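Local coordinates for uncharacterized protein Q99UF4 (PDB 3B2N) that probably acts as a DNA-binding response regulator of the LuxR family in Staphylococcus aureus, its receiver domain taking up a phosphoryl signal that controls transcription, at residues A18-I23 against F29-D34; L55-P60 against P89-K94. All coordinates share one frame; numbering follows the deposited sequence.

Contact 1: A18-I23 against F29-D34; sequences AMVQLI and FEILAD
Helix-on-strand packing of mainly aliphatic and aromatic side chains brings Val20 and Ile23 of helix 13-26 against Phe29, Ile31 and Asp34 of strand 29-35, the second and third elements of the first beta-alpha-beta unit of the CheY-like receiver fold. The two segments run nearly antiparallel, at 151°, with axes 8.8 Å apart at their closest. Phe29 and Ile31 turn toward the helix and Glu30 away; this alternation shifts at Leu32, so that Asp34, not Ala33, turns to the helix. Where the strand begins, CG2 of Ile23 meets the Phe29 ring at CD1, 3.6 Å away. The same CD1 lies 3.3 Å from Ile23 O, a carbonyl oxygen at the ring edge near its plane. A chi1 of -73° puts CG1 of Ile23 beside the backbone N and CG2 beside the carbonyl carbon, which lets CG2 and O meet the same ring atom. Two residues along the strand, Ile31 fits between the two helix residues: its CG1 is 3.8 Å from Val20 O, and its CD1 reaches CG2 of Ile23 at 4.2 Å. Toward the C-terminal end of the strand, CG2 of Val20 rests on CB of Asp34 at 3.8 Å, the side chains crossing at about a right angle. OD2 of Asp34 is held in a salt bridge by Arg16, and weakly by Gln17, one turn before Val20 on the helix. Ile117 and Asn118 of helix 110-121 also touch Phe29. Helix and edge strand are thus joined by van der Waals packing, with charge pairing confined to the Asp34 end.

Contact 2: L55-P60 against P89-K94; sequences LDIEMP and PGYFEK
Ile57 lays both its methyl groups along the Tyr91 side chain. CD1 sits 3.7 Å from Tyr91 CB and equally close to Tyr91 CD1, while CG2 lies 3.8 Å from Tyr91 CD1 and 3.9 Å from Tyr91 CE1. CD1 approaches the ring obliquely, and the two side chains slant across one another. With CG1 opposite the carbonyl carbon (chi1 -61°) and the chain extended beyond it, Ile57 sends CD1 out to the root of the tyrosine, leaving CG2 to meet the ring farther along. Leu65 of helix 64-73 and Tyr103 of strand 102-105 touch both residues, and the rings of Tyr91 and Phe86 meet at a tilt. Segment 55-60 runs from the last residue of the central strand 52-55 of the receiver fold into the loop that follows. By analogy with other receiver domains, Asp56, just after that strand, is probably the phosphoryl-accepting aspartate. Glu10 lies close to it, the backbone N of Asp11 binds its OD2, and Lys106 makes only a long, weak ion pair with its OD1. Ile57 is the next residue, and its N-H gives a weak bond to OD1 of Asp56, bent to 125°. At the outer end, the extended Glu58 side chain crosses Tyr91 obliquely near its hydroxyl, with carboxylate and ring planes 21° apart. OE1 of Glu58 comes no nearer to Tyr91 OH than 4.2 Å, a distance that leaves the two in loose polar proximity.

In the fold
From the N terminus, the chain runs through strand 4-9 into helix 13-26, and contact 1 closes the short turn that brings this helix back over strand 29-35, at one edge of the parallel sheet. After helix 38-48 and the central strand 52-55, contact 2 opens in the following loop and closes on helix 89-97, spanning helix 64-73 and strand 79-84. The two are in series, neither nested nor crossed, with centres about 21 Å apart on opposite sides of the chain's centre. Contact 1 ties a helix to an edge strand; contact 2 joins the loop after the central strand to the helix leading toward the other edge strand, 102-105.

Contact 1: A18-I23 against F29-D34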
loop_
_atom_site.group_PDB
_atom_site.type_symbol
_atom_site.label_atom_id
_atom_site.label_comp_id
_atom_site.label_asym_id
_atom_site.label_seq_id
_atom_site.Cartn_x
_atom_site.Cartn_y
_atom_site.Cartn_z
ATOM N N ALA A 18 -8.056 10.292 -4.565
ATOM C CA ALA A 18 -8.298 9.743 -5.910
ATOM C C ALA A 18 -8.204 8.215 -5.897
ATOM O O ALA A 18 -9.020 7.520 -6.545
ATOM C CB ALA A 18 -7.320 10.333 -6.961
ATOM N N MET A 19 -7.214 7.672 -5.181
ATOM C CA MET A 19 -7.098 6.225 -5.134
ATOM C C MET A 19 -8.285 5.577 -4.388
ATOM O O MET A 19 -8.746 4.523 -4.763
ATOM C CB MET A 19 -5.795 5.827 -4.410
ATOM C CG MET A 19 -4.459 6.266 -5.131
ATOM S SD MET A 19 -2.914 6.094 -4.073
ATOM C CE MET A 19 -2.622 4.420 -4.437
ATOM N N VAL A 20 -8.698 6.173 -3.280
ATOM C CA VAL A 20 -9.822 5.658 -2.493
ATOM C C VAL A 20 -11.021 5.558 -3.405
ATOM O O VAL A 20 -11.656 4.500 -3.456
ATOM C CB VAL A 20 -10.161 6.566 -1.313
ATOM C CG1 VAL A 20 -11.599 6.254 -0.728
ATOM C CG2 VAL A 20 -9.072 6.547 -0.249
ATOM N N GLN A 21 -11.301 6.620 -4.174
ATOM C CA GLN A 21 -12.487 6.576 -5.053
ATOM C C GLN A 21 -12.334 5.682 -6.268
ATOM O O GLN A 21 -13.274 4.929 -6.615
ATOM C CB GLN A 21 -12.945 7.980 -5.463
ATOM C CG GLN A 21 -13.431 8.771 -4.224
ATOM C CD GLN A 21 -13.740 10.215 -4.568
ATOM O OE1 GLN A 21 -13.229 10.766 -5.555
ATOM N NE2 GLN A 21 -14.617 10.818 -3.793
ATOM N N LEU A 22 -11.177 5.768 -6.920
ATOM C CA LEU A 22 -11.018 5.061 -8.218
ATOM C C LEU A 22 -10.760 3.584 -8.018
ATOM O O LEU A 22 -11.247 2.762 -8.776
ATOM C CB LEU A 22 -9.870 5.658 -9.035
ATOM C CG LEU A 22 -10.211 7.032 -9.611
ATOM C CD1 LEU A 22 -8.987 7.647 -10.241
ATOM C CD2 LEU A 22 -11.323 6.848 -10.627
ATOM N N ILE A 23 -9.977 3.230 -7.004
ATOM C CA ILE A 23 -9.788 1.814 -6.742
ATOM C C ILE A 23 -11.112 1.044 -6.528
ATOM O O ILE A 23 -11.278 -0.061 -7.054
ATOM C CB ILE A 23 -8.788 1.554 -5.591
ATOM C CG1 ILE A 23 -7.372 1.856 -6.070
ATOM C CG2 ILE A 23 -8.878 0.067 -5.144
ATOM C CD1 ILE A 23 -6.331 1.951 -4.846
ATOM N N PHE A 29 -13.296 -4.018 -4.501
ATOM C CA PHE A 29 -12.564 -3.714 -3.292
ATOM C C PHE A 29 -13.448 -2.937 -2.330
ATOM O O PHE A 29 -14.318 -2.195 -2.753
ATOM C CB PHE A 29 -11.324 -2.877 -3.654
ATOM C CG PHE A 29 -10.416 -3.529 -4.659
ATOM C CD1 PHE A 29 -10.394 -3.097 -5.999
ATOM C CD2 PHE A 29 -9.571 -4.579 -4.285
ATOM C CE1 PHE A 29 -9.539 -3.717 -6.958
ATOM C CE2 PHE A 29 -8.709 -5.203 -5.231
ATOM C CZ PHE A 29 -8.701 -4.764 -6.574
ATOM N N GLU A 30 -13.245 -3.126 -1.032
ATOM C CA GLU A 30 -13.755 -2.167 -0.041
ATOM C C GLU A 30 -12.569 -1.542 0.725
ATOM O O GLU A 30 -11.648 -2.249 1.153
ATOM C CB GLU A 30 -14.739 -2.850 0.905
ATOM C CG GLU A 30 -14.115 -3.859 1.824
ATOM C CD GLU A 30 -15.092 -4.400 2.859
ATOM O OE1 GLU A 30 -15.006 -5.618 3.147
ATOM O OE2 GLU A 30 -15.932 -3.620 3.385
ATOM N N ILE A 31 -12.580 -0.217 0.841
ATOM C CA ILE A 31 -11.516 0.539 1.490
ATOM C C ILE A 31 -11.914 0.679 2.945
ATOM O O ILE A 31 -12.919 1.336 3.262
ATOM C CB ILE A 31 -11.330 1.975 0.879
ATOM C CG1 ILE A 31 -11.231 1.956 -0.674
ATOM C CG2 ILE A 31 -10.105 2.682 1.478
ATOM C CD1 ILE A 31 -10.176 1.110 -1.269
ATOM N N LEU A 32 -11.142 0.083 3.843
ATOM C CA LEU A 32 -11.458 0.167 5.273
ATOM C C LEU A 32 -11.013 1.473 5.950
ATOM O O LEU A 32 -11.608 1.896 6.932
ATOM C CB LEU A 32 -10.849 -1.029 5.995
ATOM C CG LEU A 32 -11.588 -2.329 6.214
ATOM C CD1 LEU A 32 -12.737 -2.520 5.251
ATOM C CD2 LEU A 32 -10.560 -3.457 6.155
ATOM N N ALA A 33 -9.938 2.085 5.441
ATOM C CA ALA A 33 -9.328 3.246 6.081
ATOM C C ALA A 33 -8.313 3.832 5.112
ATOM O O ALA A 33 -7.781 3.089 4.298
ATOM C CB ALA A 33 -8.606 2.813 7.409
ATOM N N ASP A 34 -8.027 5.126 5.213
ATOM C CA ASP A 34 -6.928 5.691 4.457
ATOM C C ASP A 34 -6.232 6.774 5.298
ATOM O O ASP A 34 -6.873 7.379 6.161
ATOM C CB ASP A 34 -7.443 6.289 3.156
ATOM C CG ASP A 34 -8.234 7.556 3.374
ATOM O OD1 ASP A 34 -9.452 7.457 3.633
ATOM O OD2 ASP A 34 -7.644 8.652 3.291
#

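Contact 2: L55-P60 against P89-K94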
loop_
_atom_site.group_PDB
_atom_site.type_symbol
_atom_site.label_atom_id
_atom_site.label_comp_id
_atom_site.label_asym_id
_atom_site.label_seq_id
_atom_site.Cartn_x
_atom_site.Cartn_y
_atom_site.Cartn_z
ATOM N N LEU A 55 0.929 1.244 0.156
ATOM C CA LEU A 55 1.772 2.053 1.015
ATOM C C LEU A 55 2.672 2.919 0.146
ATOM O O LEU A 55 3.392 2.400 -0.742
ATOM C CB LEU A 55 2.672 1.127 1.873
ATOM C CG LEU A 55 2.343 0.617 3.278
ATOM C CD1 LEU A 55 0.901 0.637 3.623
ATOM C CD2 LEU A 55 2.917 -0.747 3.492
ATOM N N ASP A 56 2.612 4.222 0.384
ATOM C CA ASP A 56 3.607 5.165 -0.139
ATOM C C ASP A 56 4.900 4.930 0.695
ATOM O O ASP A 56 4.832 4.343 1.761
ATOM C CB ASP A 56 3.035 6.595 0.046
ATOM C CG ASP A 56 3.883 7.688 -0.568
ATOM O OD1 ASP A 56 4.806 7.413 -1.405
ATOM O OD2 ASP A 56 3.636 8.853 -0.180
ATOM N N ILE A 57 6.069 5.345 0.206
ATOM C CA ILE A 57 7.296 5.187 0.997
ATOM C C ILE A 57 7.472 6.335 1.958
ATOM O O ILE A 57 7.400 6.165 3.154
ATOM C CB ILE A 57 8.537 5.091 0.147
ATOM C CG1 ILE A 57 8.444 3.872 -0.765
ATOM C CG2 ILE A 57 9.813 5.035 1.074
ATOM C CD1 ILE A 57 9.735 3.531 -1.531
ATOM N N GLU A 58 7.694 7.526 1.461
ATOM C CA GLU A 58 8.120 8.549 2.371
ATOM C C GLU A 58 6.913 9.233 3.006
ATOM O O GLU A 58 6.250 10.022 2.354
ATOM C CB GLU A 58 8.975 9.541 1.601
ATOM C CG GLU A 58 9.692 10.568 2.426
ATOM C CD GLU A 58 10.682 11.278 1.540
ATOM O OE1 GLU A 58 11.186 10.589 0.614
ATOM O OE2 GLU A 58 10.931 12.497 1.743
ATOM N N MET A 59 6.625 8.899 4.263
ATOM C CA MET A 59 5.438 9.400 4.992
ATOM C C MET A 59 5.910 9.748 6.383
ATOM O O MET A 59 6.951 9.222 6.855
ATOM C CB MET A 59 4.308 8.352 5.108
ATOM C CG MET A 59 3.600 7.896 3.859
ATOM S SD MET A 59 2.219 6.724 4.181
ATOM C CE MET A 59 3.003 5.225 4.779
ATOM N N PRO A 60 5.189 10.673 7.055
ATOM C CA PRO A 60 5.567 10.957 8.455
ATOM C C PRO A 60 5.220 9.763 9.356
ATOM O O PRO A 60 4.435 8.918 8.937
ATOM C CB PRO A 60 4.726 12.208 8.803
ATOM C CG PRO A 60 3.554 12.213 7.777
ATOM C CD PRO A 60 4.096 11.532 6.548
ATOM N N PRO A 89 17.332 3.331 -6.911
ATOM C CA PRO A 89 17.617 1.891 -6.761
ATOM C C PRO A 89 17.536 1.387 -5.303
ATOM O O PRO A 89 17.093 0.256 -5.068
ATOM C CB PRO A 89 19.067 1.773 -7.277
ATOM C CG PRO A 89 19.650 3.193 -7.158
ATOM C CD PRO A 89 18.468 4.033 -7.551
ATOM N N GLY A 90 17.965 2.220 -4.347
ATOM C CA GLY A 90 17.959 1.868 -2.927
ATOM C C GLY A 90 16.588 1.466 -2.401
ATOM O O GLY A 90 16.476 0.506 -1.626
ATOM N N TYR A 91 15.544 2.184 -2.829
ATOM C CA TYR A 91 14.200 1.954 -2.314
ATOM C C TYR A 91 13.602 0.643 -2.808
ATOM O O TYR A 91 12.894 -0.044 -2.078
ATOM C CB TYR A 91 13.263 3.103 -2.677
ATOM C CG TYR A 91 13.575 4.405 -1.987
ATOM C CD1 TYR A 91 13.215 4.620 -0.662
ATOM C CD2 TYR A 91 14.229 5.434 -2.668
ATOM C CE1 TYR A 91 13.493 5.824 -0.013
ATOM C CE2 TYR A 91 14.521 6.649 -2.032
ATOM C CZ TYR A 91 14.139 6.835 -0.705
ATOM O OH TYR A 91 14.417 8.037 -0.088
ATOM N N PHE A 92 13.846 0.318 -4.065
ATOM C CA PHE A 92 13.317 -0.896 -4.592
ATOM C C PHE A 92 14.010 -2.115 -3.926
ATOM O O PHE A 92 13.371 -3.116 -3.617
ATOM C CB PHE A 92 13.527 -0.932 -6.103
ATOM C CG PHE A 92 13.037 -2.190 -6.740
ATOM C CD1 PHE A 92 11.707 -2.557 -6.645
ATOM C CD2 PHE A 92 13.914 -3.037 -7.392
ATOM C CE1 PHE A 92 11.225 -3.724 -7.233
ATOM C CE2 PHE A 92 13.446 -4.222 -7.975
ATOM C CZ PHE A 92 12.083 -4.548 -7.896
ATOM N N GLU A 93 15.309 -2.022 -3.723
ATOM C CA GLU A 93 16.016 -3.102 -3.067
ATOM C C GLU A 93 15.524 -3.273 -1.626
ATOM O O GLU A 93 15.428 -4.406 -1.149
ATOM C CB GLU A 93 17.540 -2.853 -3.089
ATOM C CG GLU A 93 18.092 -2.660 -4.470
ATOM C CD GLU A 93 19.485 -2.017 -4.472
ATOM O OE1 GLU A 93 19.873 -1.492 -5.546
ATOM O OE2 GLU A 93 20.206 -2.039 -3.432
ATOM N N LYS A 94 15.234 -2.169 -0.926
ATOM C CA LYS A 94 14.721 -2.253 0.465
ATOM C C LYS A 94 13.321 -2.911 0.497
ATOM O O LYS A 94 13.010 -3.679 1.380
ATOM C CB LYS A 94 14.688 -0.879 1.161
ATOM C CG LYS A 94 15.852 -0.585 2.076
ATOM C CD LYS A 94 15.725 0.813 2.658
ATOM C CE LYS A 94 16.738 1.774 1.996
ATOM N NZ LYS A 94 16.242 3.193 1.780
#